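Glyceraldehyde-3-phosphate dehydrogenase (Sulfolobus solfataricus, PDB 1B7G) catalyses the phosphorylating oxidation of D-glyceraldehyde 3-phosphate to 1,3-bisphosphoglycerate in glycolysis, using NADP in preference to NAD. Local coordinates at residues S320-D323 against S324-T328; N124-E127 against A128-K131; L261-V264 against A265-K269. The protein carries 1 engineered substitution. One frame throughout, in Å; residues are numbered along the deposited sequence.

Contact 1: S320-D323 against S324-T328; sequences SAED and SMRIT
Asp323 and Arg326 form a salt bridge one turn apart in the opening of helix 321-331, whose first turn is closed by a serine N-cap. Arg326 NH1 reaches Asp323 OD1 at 2.9 Å, and the bond is bent, with an N-H...O angle of 145°. The carboxylate takes it on the anti side, slightly out of its own plane, whereas the oxygen lies practically in the guanidinium plane; the two groups are turned steeply against each other. The two side chains run side by side in the same direction. Arg326 starts with CG anti to the backbone N (chi1 161°) and bends at chi3, which brings NH1 back over the preceding turn. A water also in the guanidinium plane accepts from Arg326 NH1 at 2.7 Å and donates to Asp323 O, a second tie between the two residues. Over one face of the guanidinium sits Glu322 O, 3.9 Å above the plane and offset toward the rim. An alanine in place of Asp323 removes the carboxylate and is likely to leave Arg326 NH1 without its charged mate, the guanidinium freer to turn. Behind this surface pair the backbone runs in regular i to i+4 bonds, and the CB, CG and CE atoms of Met325 all lie against Ala321 O, with Met325 CE 3.6 Å from it. On the inner side Ser324 OG hydrogen-bonds to Asp310 and Arg313 of helix 304-315, fixing the helix to its neighbour, while Ala321 packs on Tyr125 of helix 121-128. The cap helps to fix the backbone of Asp323: Ser320 OG accepts from Asp323 N at 3.0 Å, the usual N-cap bond to an amide of the first turn, and with an N-H...O angle of 169° it is nearly straight.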
loop_
_atom_site.group_PDB
_atom_site.type_symbol
_atom_site.label_atom_id
_atom_site.label_comp_id
_atom_site.label_asym_id
_atom_site.label_seq_id
_atom_site.Cartn_x
_atom_site.Cartn_y
_atom_site.Cartn_z
ATOM N N SER A 320 29.134 3.177 -17.820
ATOM C CA SER A 320 29.601 1.879 -17.343
ATOM C C SER A 320 28.485 1.203 -16.526
ATOM O O SER A 320 27.585 1.920 -16.122
ATOM C CB SER A 320 30.864 2.022 -16.523
ATOM O OG SER A 320 30.637 2.517 -15.212
ATOM N N ALA A 321 28.670 -0.085 -16.224
ATOM C CA ALA A 321 27.741 -0.852 -15.415
ATOM C C ALA A 321 27.611 -0.206 -14.044
ATOM O O ALA A 321 26.539 0.052 -13.503
ATOM C CB ALA A 321 28.245 -2.293 -15.255
ATOM N N GLU A 322 28.783 0.113 -13.503
ATOM C CA GLU A 322 28.881 0.729 -12.200
ATOM C C GLU A 322 28.279 2.127 -12.153
ATOM O O GLU A 322 27.552 2.485 -11.191
ATOM C CB GLU A 322 30.325 0.719 -11.734
ATOM C CG GLU A 322 30.443 0.938 -10.228
ATOM C CD GLU A 322 30.291 -0.388 -9.474
ATOM O OE1 GLU A 322 29.977 -1.443 -10.083
ATOM O OE2 GLU A 322 30.535 -0.369 -8.256
ATOM N N ASP A 323 28.595 2.968 -13.131
ATOM C CA ASP A 323 27.989 4.304 -13.180
ATOM C C ASP A 323 26.461 4.230 -13.268
ATOM O O ASP A 323 25.759 5.014 -12.612
ATOM C CB ASP A 323 28.508 5.083 -14.401
ATOM C CG ASP A 323 29.921 5.603 -14.152
ATOM O OD1 ASP A 323 30.368 5.662 -12.990
ATOM O OD2 ASP A 323 30.607 5.938 -15.122
ATOM N N SER A 324 25.936 3.422 -14.173
ATOM C CA SER A 324 24.492 3.277 -14.364
ATOM C C SER A 324 23.818 2.782 -13.073
ATOM O O SER A 324 22.965 3.446 -12.481
ATOM C CB SER A 324 24.141 2.288 -15.467
ATOM O OG SER A 324 22.751 2.241 -15.729
ATOM N N MET A 325 24.369 1.715 -12.508
ATOM C CA MET A 325 23.727 1.185 -11.280
ATOM C C MET A 325 23.775 2.205 -10.166
ATOM O O MET A 325 22.823 2.320 -9.381
ATOM C CB MET A 325 24.296 -0.159 -10.929
ATOM C CG MET A 325 23.816 -1.309 -11.854
ATOM S SD MET A 325 24.365 -2.876 -11.117
ATOM C CE MET A 325 26.134 -2.695 -11.168
ATOM N N ARG A 326 24.837 3.031 -10.088
ATOM C CA ARG A 326 24.864 4.029 -9.019
ATOM C C ARG A 326 23.760 5.058 -9.200
ATOM O O ARG A 326 23.078 5.390 -8.220
ATOM C CB ARG A 326 26.254 4.641 -8.833
ATOM C CG ARG A 326 26.245 5.966 -8.094
ATOM C CD ARG A 326 27.570 6.719 -8.190
ATOM N NE ARG A 326 28.682 5.785 -8.099
ATOM C CZ ARG A 326 29.503 5.430 -9.084
ATOM N NH1 ARG A 326 29.411 5.963 -10.297
ATOM N NH2 ARG A 326 30.441 4.512 -8.827
ATOM N N ILE A 327 23.490 5.525 -10.410
ATOM C CA ILE A 327 22.450 6.535 -10.630
ATOM C C ILE A 327 21.061 5.924 -10.438
ATOM O O ILE A 327 20.187 6.504 -9.811
ATOM C CB ILE A 327 22.589 7.192 -12.003
ATOM C CG1 ILE A 327 23.889 8.070 -11.965
ATOM C CG2 ILE A 327 21.414 8.037 -12.377
ATOM C CD1 ILE A 327 24.454 8.341 -13.339
ATOM N N THR A 328 20.879 4.742 -11.015
ATOM C CA THR A 328 19.610 4.018 -10.846
ATOM C C THR A 328 19.355 3.836 -9.358
ATOM O O THR A 328 18.317 4.282 -8.891
ATOM C CB THR A 328 19.672 2.681 -11.544
ATOM O OG1 THR A 328 19.886 2.934 -12.947
ATOM C CG2 THR A 328 18.354 1.891 -11.370
HETATM O O HOH W 1 27.383 7.213 -11.468
#

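Contact 2: N124-E127 against A128-K131; sequences NYNE and ALGK
Leu129 folds back over the last turn of helix 121-128 and meets Tyr125 and Asn126. Its CB lies 3.5 Å from Asn126 O, and CG sits over two carbonyl oxygens, 3.8 Å from Tyr125 O and only slightly farther from Asn126 O. There the chain forks. CD1 runs alongside the Asn126 side chain, pointing the same way, and comes within 4.1 Å of Asn126 OD1. The other branch goes to the tyrosine, Leu129 CD2 lying 3.7 Å from Tyr125 CE1 and approaching the ring obliquely. With CG anti to the backbone N (chi1 177°), the Tyr125 ring extends with its CE1 near Leu129; farther out, its OH is hydrogen-bonded to Met319 O, which fixes the far end of the ring.

The backbone here is a helix coming apart into a type II beta turn, Ala128 to Lys131. Ala128 N is shared between Asn124 O and Tyr125 O, the latter 2.8 Å away but with the donor well above the carbonyl plane, and Leu129 N makes a weak bond to Asn126 O. The turn then closes from Lys131 N to Ala128 O, with Gly130 at a positive phi of 85°, where a CB would jam against the carbonyl oxygen of Leu129. Lys131, bent at chi2, lays its aliphatic chain back toward the helix end, with CE 3.8 Å from Glu127 O.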
loop_
_atom_site.group_PDB
_atom_site.type_symbol
_atom_site.label_atom_id
_atom_site.label_comp_id
_atom_site.label_asym_id
_atom_site.label_seq_id
_atom_site.Cartn_x
_atom_site.Cartn_y
_atom_site.Cartn_z
ATOM N N ASN A 124 25.297 -9.264 -16.087
ATOM C CA ASN A 124 25.873 -9.196 -17.425
ATOM C C ASN A 124 25.585 -7.911 -18.172
ATOM O O ASN A 124 25.354 -7.907 -19.394
ATOM C CB ASN A 124 25.368 -10.426 -18.232
ATOM C CG ASN A 124 23.893 -10.299 -18.549
ATOM O OD1 ASN A 124 23.179 -9.585 -17.826
ATOM N ND2 ASN A 124 23.450 -10.898 -19.647
ATOM N N TYR A 125 25.637 -6.789 -17.473
ATOM C CA TYR A 125 25.461 -5.487 -18.146
ATOM C C TYR A 125 26.508 -5.325 -19.264
ATOM O O TYR A 125 26.148 -5.030 -20.399
ATOM C CB TYR A 125 25.628 -4.392 -17.110
ATOM C CG TYR A 125 25.547 -2.962 -17.593
ATOM C CD1 TYR A 125 26.634 -2.316 -18.224
ATOM C CD2 TYR A 125 24.401 -2.241 -17.390
ATOM C CE1 TYR A 125 26.500 -0.993 -18.626
ATOM C CE2 TYR A 125 24.270 -0.924 -17.760
ATOM C CZ TYR A 125 25.348 -0.291 -18.387
ATOM O OH TYR A 125 25.189 1.026 -18.749
ATOM N N ASN A 126 27.760 -5.660 -18.940
ATOM C CA ASN A 126 28.832 -5.549 -19.937
ATOM C C ASN A 126 28.530 -6.354 -21.174
ATOM O O ASN A 126 28.782 -5.876 -22.291
ATOM C CB ASN A 126 30.204 -5.883 -19.374
ATOM C CG ASN A 126 30.690 -4.928 -18.337
ATOM O OD1 ASN A 126 30.243 -3.776 -18.309
ATOM N ND2 ASN A 126 31.537 -5.360 -17.390
ATOM N N GLU A 127 27.945 -7.572 -21.039
ATOM C CA GLU A 127 27.610 -8.342 -22.214
ATOM C C GLU A 127 26.476 -7.749 -23.003
ATOM O O GLU A 127 26.373 -7.982 -24.222
ATOM C CB GLU A 127 27.258 -9.811 -21.852
ATOM C CG GLU A 127 28.456 -10.639 -21.481
ATOM C CD GLU A 127 29.010 -10.402 -20.098
ATOM O OE1 GLU A 127 28.536 -9.575 -19.282
ATOM O OE2 GLU A 127 30.014 -11.085 -19.779
ATOM N N ALA A 128 25.586 -6.981 -22.398
ATOM C CA ALA A 128 24.438 -6.414 -23.068
ATOM C C ALA A 128 24.717 -5.010 -23.654
ATOM O O ALA A 128 23.808 -4.477 -24.303
ATOM C CB ALA A 128 23.237 -6.289 -22.113
ATOM N N LEU A 129 25.874 -4.464 -23.415
ATOM C CA LEU A 129 26.210 -3.109 -23.923
ATOM C C LEU A 129 26.025 -3.045 -25.420
ATOM O O LEU A 129 26.477 -3.941 -26.146
ATOM C CB LEU A 129 27.651 -2.759 -23.549
ATOM C CG LEU A 129 27.867 -2.092 -22.193
ATOM C CD1 LEU A 129 29.344 -2.013 -21.846
ATOM C CD2 LEU A 129 27.278 -0.673 -22.192
ATOM N N GLY A 130 25.232 -2.108 -25.919
ATOM C CA GLY A 130 25.056 -1.995 -27.382
ATOM C C GLY A 130 24.021 -2.885 -27.972
ATOM O O GLY A 130 23.686 -2.771 -29.167
ATOM N N LYS A 131 23.442 -3.832 -27.205
ATOM C CA LYS A 131 22.399 -4.672 -27.806
ATOM C C LYS A 131 21.181 -3.821 -28.059
ATOM O O LYS A 131 20.748 -3.115 -27.151
ATOM C CB LYS A 131 22.069 -5.912 -26.970
ATOM C CG LYS A 131 23.337 -6.744 -26.676
ATOM C CD LYS A 131 23.768 -7.435 -27.983
ATOM C CE LYS A 131 24.989 -8.321 -27.719
ATOM N NZ LYS A 131 25.491 -8.906 -28.991
#

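Contact 3: L261-V264 against A265-K269; sequences LVEV and ARDLK
Glu263 and Arg266 are joined by a salt bridge on the face of helix 258-267 turned to the second subunit. Arg266 NH1 donates a hydrogen bond to Glu263 OE1 at 3.0 Å; the carboxylate is met on its syn side, 23° out of plane, and the two flat groups stand steeply to each other. Glu263 bends at chi2 (75°), which curls the carboxylate back toward the arginine, and OE1 also rests 3.6 Å from Arg266 CD. The other oxygen, OE2, is held differently: a water donates to it and to Asp267 OD1, 3.1 Å from each, and so bridges two acids whose nearest oxygens, Glu263 OE2 and Asp267 OD1, stand 4.5 Å apart. That water lies above one face of the Arg266 guanidinium, offset toward its rim. Lys14 of the second subunit pairs with Glu263 OE2 and Asp267 OD2, so the like charges share a cation that probably offsets their repulsion. Arg266 NH2 in turn makes a salt bridge to Glu301 of the second subunit, and the guanidinium also meets Arg272 of that subunit.

Backbone amides are satisfied in the same orderly way: those of Ala265, Arg266, Asp267 and Leu268 go to Leu261 O, Val262 O, Glu263 O and Val264 O. Lys269 N then turns back to Arg266 O at 3.0 Å, and with Lys269 at positive phi the helix finishes in a Schellman motif. Beside this ending, Val264 and Leu268 run in the same direction, Val264 CG1 touching Leu268 CD1 at 3.6 Å. The helix belongs to a beta-alpha-beta unit between strands 246-249 and 278-288 of the C-terminal domain: Leu261 packs on Met279 and Phe281 of the latter strand, while Val264 and Glu263 lie against Tyr38 of the second subunit.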
loop_
_atom_site.group_PDB
_atom_site.type_symbol
_atom_site.label_atom_id
_atom_site.label_comp_id
_atom_site.label_asym_id
_atom_site.label_seq_id
_atom_site.Cartn_x
_atom_site.Cartn_y
_atom_site.Cartn_z
ATOM N N LEU A 261 6.206 -7.151 5.837
ATOM C CA LEU A 261 7.194 -6.451 5.004
ATOM C C LEU A 261 6.469 -5.396 4.179
ATOM O O LEU A 261 6.995 -4.285 4.094
ATOM C CB LEU A 261 7.995 -7.431 4.134
ATOM C CG LEU A 261 8.947 -8.342 4.946
ATOM C CD1 LEU A 261 9.544 -9.435 4.096
ATOM C CD2 LEU A 261 10.039 -7.531 5.628
ATOM N N VAL A 262 5.268 -5.696 3.658
ATOM C CA VAL A 262 4.496 -4.661 2.924
ATOM C C VAL A 262 4.238 -3.500 3.888
ATOM O O VAL A 262 4.391 -2.336 3.572
ATOM C CB VAL A 262 3.175 -5.162 2.363
ATOM C CG1 VAL A 262 2.261 -4.053 1.767
ATOM C CG2 VAL A 262 3.415 -6.184 1.254
ATOM N N GLU A 263 3.854 -3.827 5.116
ATOM C CA GLU A 263 3.666 -2.851 6.143
ATOM C C GLU A 263 4.921 -2.007 6.390
ATOM O O GLU A 263 4.781 -0.797 6.503
ATOM C CB GLU A 263 3.214 -3.459 7.483
ATOM C CG GLU A 263 2.525 -2.416 8.355
ATOM C CD GLU A 263 1.131 -2.018 8.004
ATOM O OE1 GLU A 263 0.518 -2.417 6.991
ATOM O OE2 GLU A 263 0.569 -1.185 8.765
ATOM N N VAL A 264 6.079 -2.614 6.544
ATOM C CA VAL A 264 7.326 -1.868 6.726
ATOM C C VAL A 264 7.478 -0.803 5.639
ATOM O O VAL A 264 7.827 0.346 5.929
ATOM C CB VAL A 264 8.555 -2.788 6.718
ATOM C CG1 VAL A 264 9.860 -1.985 6.545
ATOM C CG2 VAL A 264 8.590 -3.593 8.018
ATOM N N ALA A 265 7.196 -1.180 4.398
ATOM C CA ALA A 265 7.317 -0.282 3.274
ATOM C C ALA A 265 6.345 0.893 3.337
ATOM O O ALA A 265 6.711 2.012 2.894
ATOM C CB ALA A 265 7.118 -1.035 1.962
ATOM N N ARG A 266 5.107 0.624 3.741
ATOM C CA ARG A 266 4.097 1.621 3.945
ATOM C C ARG A 266 4.589 2.637 4.996
ATOM O O ARG A 266 4.531 3.824 4.713
ATOM C CB ARG A 266 2.744 1.042 4.428
ATOM C CG ARG A 266 2.004 0.262 3.352
ATOM C CD ARG A 266 0.786 -0.450 3.971
ATOM N NE ARG A 266 -0.402 0.417 3.888
ATOM C CZ ARG A 266 -1.495 0.207 4.628
ATOM N NH1 ARG A 266 -1.588 -0.788 5.509
ATOM N NH2 ARG A 266 -2.512 1.033 4.477
ATOM N N ASP A 267 5.055 2.208 6.143
ATOM C CA ASP A 267 5.512 3.067 7.202
ATOM C C ASP A 267 6.830 3.785 6.906
ATOM O O ASP A 267 7.056 4.854 7.488
ATOM C CB ASP A 267 5.702 2.300 8.531
ATOM C CG ASP A 267 4.314 1.874 9.070
ATOM O OD1 ASP A 267 3.311 2.310 8.479
ATOM O OD2 ASP A 267 4.278 1.125 10.052
ATOM N N LEU A 268 7.652 3.234 6.032
ATOM C CA LEU A 268 8.883 3.865 5.582
ATOM C C LEU A 268 8.561 4.870 4.477
ATOM O O LEU A 268 9.445 5.616 4.009
ATOM C CB LEU A 268 9.927 2.845 5.067
ATOM C CG LEU A 268 10.697 2.067 6.134
ATOM C CD1 LEU A 268 11.580 1.004 5.458
ATOM C CD2 LEU A 268 11.585 2.953 6.993
ATOM N N LYS A 269 7.304 4.890 4.029
ATOM C CA LYS A 269 6.794 5.791 3.024
ATOM C C LYS A 269 7.466 5.588 1.679
ATOM O O LYS A 269 7.723 6.516 0.912
ATOM C CB LYS A 269 6.893 7.251 3.528
ATOM C CG LYS A 269 6.374 7.552 4.926
ATOM C CD LYS A 269 4.948 7.110 5.196
ATOM C CE LYS A 269 4.526 7.384 6.645
ATOM N NZ LYS A 269 4.095 8.803 6.879
HETATM O O HOH W 2 0.613 1.481 7.237
#

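Contacts 1 and 2 are neighbours, their centres 13 Å apart, and Tyr125 joins them: Tyr125 CD1 lies 3.4 Å from Ala321 CA, and its hydroxyl packs near Ser324 CB, so the end of helix 121-128 sits against the start of helix 321-331. Contact 3 is separate, its centre about 26 Å from that of contact 1 and about 34 Å from that of contact 2, on the opposite side of the chain's centre from the latter. Contacts 1 and 2 lie away from the active site and the cofactor-binding residues. Contact 3 comes nearer, the Val262 side chain being about 8 Å from that of Gln300, which probably binds NAD, and it also faces the second subunit.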